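Local coordinates for protein Hpy188I (Helicobacter pylori, PDB 3OQG) that cuts double-stranded DNA as a dimeric restriction endonuclease of the GIY-YIG family, probably with the help of a divalent metal ion, at residues 41-47 and 128-134; 80-84 and 117-122. One frame throughout, in Å; residues are numbered along the deposited sequence.

Overall arrangement
From the N terminus, the chain first lays down strand 42-50, the neighbour of 55-60, and then runs through the hairpin of strands 71-77 and 80-87 and three helices before strand 129-134 returns to pair with 42-50. That pairing is interaction 1, and it closes a loop of 80 residues. Interaction 2 is nested inside this loop: strand 80-87, outermost within this chain in the five-stranded antiparallel sheet, is joined there to helix 113-125, which packs against the sheet and leads directly into strand 129-134. The two contacts also touch, Leu122 packing on Val129, and both reach the second subunit of the dimer.

Interaction 1 (41-47 and 128-134); sequences FNLLCEL and IVQVYAF
Phe41 begins the contact just before its strand, one ring face under Phe134, whose CB stands 3.5 Å from the ring centroid in a CH-pi contact. An aromatic ring suits this buried end, where Ile162 of the second subunit also packs. The antiparallel ladder, inside the central sheet of this GIY-YIG nuclease, starts at Asn42, whose N and O both bond to Ala133; a water lies within bonding distance of OD1 and Ala133 O. Leu43 turns to the other face of the sheet and, with CG anti to the backbone N (chi1 -175°), sets CD1 over the Tyr132 ring, 4.2 Å from its centroid. At Leu44 and Cys45 the strand makes a classic beta bulge opposite Val131: Leu44 N donates to Val131 O at 2.8 Å, whereas Cys45 N bonds to it weakly at 3.4 Å. Leu44 CD2 packs on the small Ala133 CB, and Cys45 SG rests 3.8 Å from Val131 CB. Glu46 lies alongside Gln130, carboxylate and amide planes 57° apart; NE2 gives OE2 a nearly straight bond (164°, 2.9 Å) on its anti side and in the amide plane, while Asn59 holds OE1. Leu47 closes the ladder with Val129 and leans its CG on Val131 CG2. Cys45, Leu47, Val129 and Val131 thus build an apolar face; the other is mixed, a Leu43-Tyr132 CH-pi contact beside a carboxylate whose rotation Gln130 and Asn59 probably fix.

Interaction 2 (80-84 and 117-122); sequences KIFKI and FVLQSL. With nucleotides of chain C.
Strand 80-84 and helix 117-122 run roughly antiparallel, at 156°, with axes 11.1 Å apart at closest approach, a gap that long side chains must span. Phe82 does most of this. Its chi1 of 166° swings the ring away from its own amide nitrogen and out to the helix: Leu122 CD2 lies over one face, towards the rim and 4.1 Å from the centroid, while Val118 CG1 meets the ring edge at CE2, 3.9 Å away. From the opposite direction comes Phe117, whose CE2 touches Phe82 CZ at 3.9 Å. Flat and apolar, phenylalanine can offer a face to Leu122 and an edge to Val118. Ser121 suits the buried helix surface: its OG turns back to Phe117 O at 2.8 Å, on the opposite face of that carbonyl from Ser121 N, and also bonds to Leu20 N, which satisfies the hydroxyl further. Lys83 follows Phe82 in a classic beta bulge facing Phe75, which lets both residues point towards the helix. Its aliphatic part crosses Val118, CD lying 4.2 Å from CG2, before the chain bends at chi3 (-84°) and NZ reaches OP2 of DG6 of chain C at 2.7 Å; NZ also bonds to Tyr98 OH. The strand also carries His86, a calcium-binding residue, and helix 113-125 packs on its sheet. The lysine stem, laid against Val118 and ended by OP2 and Tyr98, thus ties the packed helix to the DNA backbone.

Interaction 1 (41-47 and 128-134)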
loop_
_atom_site.group_PDB
_atom_site.type_symbol
_atom_site.label_atom_id
_atom_site.label_comp_id
_atom_site.label_asym_id
_atom_site.label_seq_id
_atom_site.Cartn_x
_atom_site.Cartn_y
_atom_site.Cartn_z
ATOM N N PHE A 41 11.060 -0.423 21.620
ATOM C CA PHE A 41 11.843 -0.374 20.393
ATOM C C PHE A 41 13.304 -0.658 20.669
ATOM O O PHE A 41 13.847 -0.289 21.732
ATOM C CB PHE A 41 11.709 1.003 19.739
ATOM C CG PHE A 41 10.417 1.198 19.010
ATOM C CD1 PHE A 41 10.384 1.235 17.621
ATOM C CD2 PHE A 41 9.222 1.312 19.715
ATOM C CE1 PHE A 41 9.190 1.391 16.939
ATOM C CE2 PHE A 41 8.037 1.476 19.068
ATOM C CZ PHE A 41 7.999 1.519 17.669
ATOM N N ASN A 42 13.945 -1.308 19.703
ATOM C CA ASN A 42 15.358 -1.614 19.782
ATOM C C ASN A 42 16.017 -1.224 18.447
ATOM O O ASN A 42 15.425 -1.383 17.377
ATOM C CB ASN A 42 15.564 -3.097 20.043
ATOM C CG ASN A 42 14.850 -3.579 21.293
ATOM O OD1 ASN A 42 13.898 -4.364 21.211
ATOM N ND2 ASN A 42 15.300 -3.115 22.448
ATOM N N LEU A 43 17.229 -0.699 18.517
ATOM C CA LEU A 43 17.993 -0.378 17.306
ATOM C C LEU A 43 18.101 -1.598 16.392
ATOM O O LEU A 43 18.524 -2.685 16.820
ATOM C CB LEU A 43 19.407 0.092 17.693
ATOM C CG LEU A 43 20.308 0.570 16.565
ATOM C CD1 LEU A 43 19.713 1.788 15.866
ATOM C CD2 LEU A 43 21.653 0.897 17.170
ATOM N N LEU A 44 17.729 -1.402 15.132
ATOM C CA LEU A 44 17.673 -2.496 14.157
ATOM C C LEU A 44 18.792 -2.419 13.130
ATOM O O LEU A 44 19.431 -3.421 12.836
ATOM C CB LEU A 44 16.302 -2.496 13.462
ATOM C CG LEU A 44 16.093 -3.555 12.375
ATOM C CD1 LEU A 44 16.248 -4.973 12.912
ATOM C CD2 LEU A 44 14.727 -3.344 11.683
ATOM N N CYS A 45 19.023 -1.229 12.577
ATOM C CA CYS A 45 20.021 -1.031 11.535
ATOM C C CYS A 45 20.217 0.459 11.342
ATOM O O CYS A 45 19.550 1.272 11.992
ATOM C CB CYS A 45 19.572 -1.672 10.212
ATOM S SG CYS A 45 18.063 -1.025 9.474
ATOM N N GLU A 46 21.138 0.807 10.463
ATOM C CA GLU A 46 21.321 2.180 10.033
ATOM C C GLU A 46 21.205 2.193 8.532
ATOM O O GLU A 46 21.548 1.195 7.855
ATOM C CB GLU A 46 22.692 2.717 10.428
ATOM C CG GLU A 46 22.815 3.061 11.857
ATOM C CD GLU A 46 24.217 3.381 12.244
ATOM O OE1 GLU A 46 25.126 2.567 11.900
ATOM O OE2 GLU A 46 24.412 4.436 12.894
ATOM N N LEU A 47 20.734 3.326 8.022
ATOM C CA LEU A 47 20.690 3.595 6.584
ATOM C C LEU A 47 21.775 4.616 6.233
ATOM O O LEU A 47 21.870 5.681 6.859
ATOM C CB LEU A 47 19.325 4.149 6.166
ATOM C CG LEU A 47 18.098 3.362 6.669
ATOM C CD1 LEU A 47 16.776 3.968 6.171
ATOM C CD2 LEU A 47 18.238 1.873 6.302
ATOM N N ILE A 128 23.735 9.591 8.227
ATOM C CA ILE A 128 23.377 8.206 8.525
ATOM C C ILE A 128 22.104 8.245 9.387
ATOM O O ILE A 128 21.946 9.120 10.265
ATOM C CB ILE A 128 24.541 7.461 9.192
ATOM C CG1 ILE A 128 25.674 7.245 8.164
ATOM C CG2 ILE A 128 24.077 6.157 9.712
ATOM C CD1 ILE A 128 26.997 6.843 8.778
ATOM N N VAL A 129 21.167 7.354 9.075
ATOM C CA VAL A 129 19.889 7.289 9.754
ATOM C C VAL A 129 19.856 6.074 10.653
ATOM O O VAL A 129 20.114 4.961 10.200
ATOM C CB VAL A 129 18.733 7.156 8.729
ATOM C CG1 VAL A 129 17.407 7.126 9.409
ATOM C CG2 VAL A 129 18.816 8.251 7.689
ATOM N N GLN A 130 19.539 6.265 11.927
ATOM C CA GLN A 130 19.318 5.148 12.813
ATOM C C GLN A 130 17.876 4.671 12.662
ATOM O O GLN A 130 16.924 5.498 12.667
ATOM C CB GLN A 130 19.644 5.505 14.263
ATOM C CG GLN A 130 21.133 5.703 14.539
ATOM C CD GLN A 130 21.716 6.960 13.911
ATOM O OE1 GLN A 130 21.181 8.046 14.097
ATOM N NE2 GLN A 130 22.792 6.815 13.141
ATOM N N VAL A 131 17.707 3.350 12.592
ATOM C CA VAL A 131 16.400 2.733 12.480
ATOM C C VAL A 131 16.130 1.902 13.734
ATOM O O VAL A 131 16.810 0.926 13.979
ATOM C CB VAL A 131 16.249 1.832 11.256
ATOM C CG1 VAL A 131 14.790 1.337 11.127
ATOM C CG2 VAL A 131 16.687 2.579 9.982
ATOM N N TYR A 132 15.156 2.340 14.512
ATOM C CA TYR A 132 14.672 1.596 15.683
ATOM C C TYR A 132 13.399 0.868 15.316
ATOM O O TYR A 132 12.588 1.375 14.522
ATOM C CB TYR A 132 14.436 2.545 16.866
ATOM C CG TYR A 132 15.656 3.261 17.385
ATOM C CD1 TYR A 132 16.375 2.770 18.483
ATOM C CD2 TYR A 132 16.082 4.454 16.828
ATOM C CE1 TYR A 132 17.497 3.441 18.982
ATOM C CE2 TYR A 132 17.224 5.097 17.299
ATOM C CZ TYR A 132 17.913 4.598 18.393
ATOM O OH TYR A 132 19.009 5.277 18.886
ATOM N N ALA A 133 13.216 -0.327 15.871
ATOM C CA ALA A 133 12.097 -1.176 15.452
ATOM C C ALA A 133 11.405 -1.857 16.604
ATOM O O ALA A 133 12.025 -2.170 17.630
ATOM C CB ALA A 133 12.572 -2.232 14.486
ATOM N N PHE A 134 10.133 -2.155 16.365
ATOM C CA PHE A 134 9.281 -2.927 17.265
ATOM C C PHE A 134 8.588 -3.967 16.418
ATOM O O PHE A 134 7.992 -3.607 15.390
ATOM C CB PHE A 134 8.247 -1.999 17.878
ATOM C CG PHE A 134 7.090 -2.721 18.518
ATOM C CD1 PHE A 134 7.296 -3.572 19.586
ATOM C CD2 PHE A 134 5.790 -2.540 18.043
ATOM C CE1 PHE A 134 6.230 -4.249 20.179
ATOM C CE2 PHE A 134 4.725 -3.210 18.639
ATOM C CZ PHE A 134 4.951 -4.064 19.706
HETATM O O HOH W 1 13.058 -4.869 18.324
#

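Interaction 2 (80-84 and 117-122)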
loop_
_atom_site.group_PDB
_atom_site.type_symbol
_atom_site.label_atom_id
_atom_site.label_comp_id
_atom_site.label_asym_id
_atom_site.label_seq_id
_atom_site.Cartn_x
_atom_site.Cartn_y
_atom_site.Cartn_z
ATOM N N LYS A 80 16.823 13.223 16.117
ATOM C CA LYS A 80 15.474 13.716 15.810
ATOM C C LYS A 80 14.646 12.643 15.092
ATOM O O LYS A 80 15.155 11.961 14.217
ATOM C CB LYS A 80 15.548 14.975 14.923
ATOM C CG LYS A 80 16.119 16.213 15.609
ATOM C CD LYS A 80 15.265 16.655 16.765
ATOM C CE LYS A 80 15.616 18.051 17.249
ATOM N NZ LYS A 80 14.816 18.431 18.466
ATOM N N ILE A 81 13.377 12.505 15.482
ATOM C CA ILE A 81 12.471 11.579 14.803
ATOM C C ILE A 81 12.035 12.179 13.474
ATOM O O ILE A 81 11.333 13.191 13.434
ATOM C CB ILE A 81 11.253 11.238 15.676
ATOM C CG1 ILE A 81 11.727 10.468 16.904
ATOM C CG2 ILE A 81 10.214 10.406 14.878
ATOM C CD1 ILE A 81 10.637 10.185 17.923
ATOM N N PHE A 82 12.460 11.547 12.386
ATOM C CA PHE A 82 12.124 11.999 11.041
ATOM C C PHE A 82 10.806 11.366 10.594
ATOM O O PHE A 82 9.987 12.022 9.990
ATOM C CB PHE A 82 13.247 11.625 10.069
ATOM C CG PHE A 82 12.865 11.731 8.632
ATOM C CD1 PHE A 82 12.847 12.959 7.989
ATOM C CD2 PHE A 82 12.487 10.597 7.919
ATOM C CE1 PHE A 82 12.456 13.059 6.626
ATOM C CE2 PHE A 82 12.132 10.687 6.556
ATOM C CZ PHE A 82 12.129 11.914 5.917
ATOM N N LYS A 83 10.640 10.081 10.869
ATOM C CA LYS A 83 9.398 9.394 10.564
ATOM C C LYS A 83 9.163 8.136 11.383
ATOM O O LYS A 83 10.083 7.565 11.944
ATOM C CB LYS A 83 9.258 9.140 9.050
ATOM C CG LYS A 83 9.758 7.856 8.511
ATOM C CD LYS A 83 9.193 7.603 7.072
ATOM C CE LYS A 83 7.797 6.958 7.002
ATOM N NZ LYS A 83 7.381 6.638 5.580
ATOM N N ILE A 84 7.890 7.743 11.431
ATOM C CA ILE A 84 7.435 6.485 11.989
ATOM C C ILE A 84 6.679 5.815 10.861
ATOM O O ILE A 84 5.864 6.458 10.205
ATOM C CB ILE A 84 6.523 6.661 13.209
ATOM C CG1 ILE A 84 7.253 7.424 14.325
ATOM C CG2 ILE A 84 6.013 5.291 13.702
ATOM C CD1 ILE A 84 6.334 8.006 15.388
ATOM N N PHE A 117 9.797 11.459 -1.622
ATOM C CA PHE A 117 10.062 12.444 -0.579
ATOM C C PHE A 117 11.113 11.922 0.425
ATOM O O PHE A 117 12.047 12.636 0.788
ATOM C CB PHE A 117 8.767 12.849 0.131
ATOM C CG PHE A 117 9.014 13.552 1.447
ATOM C CD1 PHE A 117 9.451 14.863 1.470
ATOM C CD2 PHE A 117 8.917 12.856 2.646
ATOM C CE1 PHE A 117 9.752 15.491 2.678
ATOM C CE2 PHE A 117 9.221 13.478 3.853
ATOM C CZ PHE A 117 9.639 14.797 3.868
ATOM N N VAL A 118 10.956 10.690 0.890
ATOM C CA VAL A 118 11.890 10.146 1.876
ATOM C C VAL A 118 13.291 9.913 1.300
ATOM O O VAL A 118 14.277 10.365 1.885
ATOM C CB VAL A 118 11.329 8.883 2.574
ATOM C CG1 VAL A 118 12.397 8.287 3.522
ATOM C CG2 VAL A 118 10.056 9.206 3.332
ATOM N N LEU A 119 13.410 9.246 0.153
ATOM C CA LEU A 119 14.743 8.973 -0.379
ATOM C C LEU A 119 15.470 10.306 -0.661
ATOM O O LEU A 119 16.632 10.480 -0.284
ATOM C CB LEU A 119 14.653 8.155 -1.648
ATOM C CG LEU A 119 16.008 7.888 -2.310
ATOM C CD1 LEU A 119 16.833 7.005 -1.405
ATOM C CD2 LEU A 119 15.851 7.243 -3.696
ATOM N N GLN A 120 14.783 11.235 -1.316
ATOM C CA GLN A 120 15.435 12.480 -1.739
ATOM C C GLN A 120 15.809 13.317 -0.521
ATOM O O GLN A 120 16.882 13.932 -0.500
ATOM C CB GLN A 120 14.592 13.283 -2.717
ATOM C CG GLN A 120 14.333 12.578 -4.047
ATOM C CD GLN A 120 15.602 12.124 -4.726
ATOM O OE1 GLN A 120 16.607 12.864 -4.778
ATOM N NE2 GLN A 120 15.571 10.913 -5.273
ATOM N N SER A 121 14.945 13.318 0.491
ATOM C CA SER A 121 15.237 14.064 1.731
ATOM C C SER A 121 16.432 13.468 2.457
ATOM O O SER A 121 17.331 14.193 2.882
ATOM C CB SER A 121 14.021 14.102 2.662
ATOM O OG SER A 121 12.989 14.917 2.110
ATOM N N LEU A 122 16.455 12.147 2.594
ATOM C CA LEU A 122 17.584 11.485 3.253
ATOM C C LEU A 122 18.900 11.656 2.490
ATOM O O LEU A 122 19.952 11.825 3.104
ATOM C CB LEU A 122 17.266 10.006 3.505
ATOM C CG LEU A 122 16.099 9.699 4.454
ATOM C CD1 LEU A 122 16.014 8.203 4.804
ATOM C CD2 LEU A 122 16.052 10.525 5.724
ATOM P P DG C 6 4.822 3.847 5.216
ATOM O OP1 DG C 6 4.973 3.563 6.658
ATOM O OP2 DG C 6 5.832 4.677 4.510
ATOM O "O5'" DG C 6 4.654 2.463 4.449
ATOM C "C5'" DG C 6 3.414 1.766 4.532
ATOM C "C4'" DG C 6 3.292 0.759 3.415
ATOM O "O4'" DG C 6 3.247 1.417 2.125
ATOM C "C3'" DG C 6 4.442 -0.248 3.340
ATOM O "O3'" DG C 6 3.898 -1.563 3.248
ATOM C "C2'" DG C 6 5.156 0.117 2.052
ATOM C "C1'" DG C 6 3.991 0.617 1.229
ATOM N N9 DG C 6 4.350 1.414 0.059
ATOM C C8 DG C 6 5.031 2.609 0.016
ATOM N N7 DG C 6 5.251 3.028 -1.202
ATOM C C5 DG C 6 4.663 2.061 -2.012
ATOM C C6 DG C 6 4.593 1.957 -3.429
ATOM O O6 DG C 6 5.063 2.722 -4.287
ATOM N N1 DG C 6 3.901 0.808 -3.821
ATOM C C2 DG C 6 3.364 -0.119 -2.964
ATOM N N2 DG C 6 2.748 -1.175 -3.525
ATOM N N3 DG C 6 3.425 -0.032 -1.650
ATOM C C4 DG C 6 4.088 1.070 -1.248
#